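Side-chain contact in putative HMP/thiamine permease protein YkoE (Bacillus subtilis, PDB 5EDL), which probably carries thiamine and/or its hydroxymethylpyrimidine precursor across the cell membrane as the substrate-binding S component of an energy-coupling factor transporter: residues Ile87-Gly90 with Ile91-Leu95. Sequence-based numbering, arbitrary orientation.
Sequences IVIG and IVQGL. With VIB (3-(4-amino-2-methyl-pyrimidin-5-ylmethyl)-5-(2-hydroxy-ethyl)-4-methyl-thiazol-3-ium), chain B.
Gln93 places its CG beside the backbone N, opposite the carbonyl carbon (chi1 -70°), which lays CG against the carbonyl of Ile89, 3.1 Å from Ile89 O; the chain beyond runs extended. Ile89 turns CG1 anti to its own N (chi1 -155°), and the two side chains cross at a slant. Both stand four residues apart on one face of the alpha-helix 85-103, a predicted membrane-spanning helix of this S component, and both line the thiamine pocket. The helix is regular here: the N-H groups of Ile91, Val92, Gln93 and Gly94 each bond to the carbonyl four residues earlier, as in Gln93 N to Ile89 O at 2.8 Å.

At the pocket, the buried amide of Gln93 lies nearly coplanar with the aminopyrimidine and reads it with two bonds of opposite polarity. Its OE1 accepts from thiamine N4A at 2.8 Å, nearly straight at 167°, and its NE2 donates to N3A at 3.2 Å. Glu68, on helix 63-77, takes a second bond from NE2, which probably helps fix which end of the amide faces which ring atom. Ile89 CG2 stands above the pyrimidine plane, just outside the ring at N3A, 3.7 Å from that atom. Elsewhere on the helix, Ile87 CG2 touches Ile91 CD1 at 4.2 Å, near helix 63-77, and Val88 meets a bound lipid. Between the two pocket residues, Ile89 CG1 lies 3.3 Å from Gln93 OE1, the oxygen that receives the thiamine amino group.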
# COMPACT_ATOMS: atom_id res chain seq x y z
N ILE A 87 -9.45 -10.59 3.56
CA ILE A 87 -8.83 -10.14 4.80
C ILE A 87 -7.50 -10.90 5.02
O ILE A 87 -6.54 -10.33 5.51
CB ILE A 87 -9.75 -10.33 6.02
CG1 ILE A 87 -10.98 -9.42 5.87
CG2 ILE A 87 -8.99 -10.03 7.31
CD1 ILE A 87 -12.10 -9.68 6.87
N VAL A 88 -7.46 -12.17 4.61
CA VAL A 88 -6.23 -12.94 4.69
C VAL A 88 -5.17 -12.37 3.75
O VAL A 88 -4.02 -12.15 4.15
CB VAL A 88 -6.45 -14.42 4.33
CG1 VAL A 88 -5.15 -15.20 4.55
CG2 VAL A 88 -7.60 -15.03 5.14
N ILE A 89 -5.52 -12.11 2.49
CA ILE A 89 -4.51 -11.58 1.59
C ILE A 89 -4.11 -10.17 2.04
O ILE A 89 -2.97 -9.75 1.86
CB ILE A 89 -4.96 -11.58 0.10
CG1 ILE A 89 -3.71 -11.62 -0.81
CG2 ILE A 89 -5.88 -10.40 -0.20
CD1 ILE A 89 -3.97 -11.85 -2.30
N GLY A 90 -5.04 -9.47 2.68
CA GLY A 90 -4.74 -8.17 3.25
C GLY A 90 -3.68 -8.27 4.35
O GLY A 90 -2.71 -7.52 4.36
N ILE A 91 -3.88 -9.21 5.27
CA ILE A 91 -2.90 -9.47 6.32
C ILE A 91 -1.54 -9.82 5.68
O ILE A 91 -0.52 -9.24 6.04
CB ILE A 91 -3.35 -10.62 7.26
CG1 ILE A 91 -4.58 -10.19 8.08
CG2 ILE A 91 -2.20 -11.07 8.16
CD1 ILE A 91 -5.30 -11.35 8.76
N VAL A 92 -1.55 -10.73 4.71
CA VAL A 92 -0.31 -11.14 4.04
C VAL A 92 0.40 -9.95 3.37
O VAL A 92 1.59 -9.75 3.53
CB VAL A 92 -0.58 -12.26 2.99
CG1 VAL A 92 0.63 -12.49 2.10
CG2 VAL A 92 -0.98 -13.55 3.69
N GLN A 93 -0.36 -9.14 2.63
CA GLN A 93 0.20 -7.97 1.98
C GLN A 93 0.75 -6.96 3.00
O GLN A 93 1.82 -6.42 2.79
CB GLN A 93 -0.85 -7.32 1.07
CG GLN A 93 -1.11 -8.21 -0.16
CD GLN A 93 -2.43 -7.94 -0.89
OE1 GLN A 93 -2.73 -8.62 -1.89
NE2 GLN A 93 -3.21 -7.00 -0.41
N GLY A 94 0.04 -6.77 4.11
CA GLY A 94 0.49 -5.86 5.16
C GLY A 94 1.80 -6.31 5.80
O GLY A 94 2.66 -5.48 6.11
N LEU A 95 1.96 -7.62 5.99
CA LEU A 95 3.18 -8.20 6.55
C LEU A 95 4.35 -8.04 5.59
O LEU A 95 5.48 -7.78 6.02
CB LEU A 95 2.98 -9.69 6.86
CG LEU A 95 2.01 -10.03 8.00
CD1 LEU A 95 1.69 -11.52 8.01
CD2 LEU A 95 2.56 -9.59 9.37
CM2 VIB B . -7.03 -5.77 0.06
N4A VIB B . -4.91 -8.30 -3.56
CM4 VIB B . -6.79 -9.75 -7.77
O1 VIB B . -4.27 -12.57 -6.97
C7 VIB B . -5.28 -13.52 -6.70
C6 VIB B . -6.60 -12.94 -7.12
C2 VIB B . -7.56 -10.62 -4.06
S1 VIB B . -7.28 -12.06 -4.62
C5 VIB B . -6.96 -11.85 -6.12
C4 VIB B . -7.02 -10.45 -6.43
N3 VIB B . -7.41 -9.67 -5.12
C7A VIB B . -7.59 -8.22 -5.13
C4A VIB B . -6.08 -7.65 -3.01
N3A VIB B . -6.03 -7.05 -1.82
C2A VIB B . -7.15 -6.45 -1.32
N1A VIB B . -8.31 -6.43 -2.05
C6A VIB B . -8.38 -7.03 -3.27
C5A VIB B . -7.24 -7.64 -3.74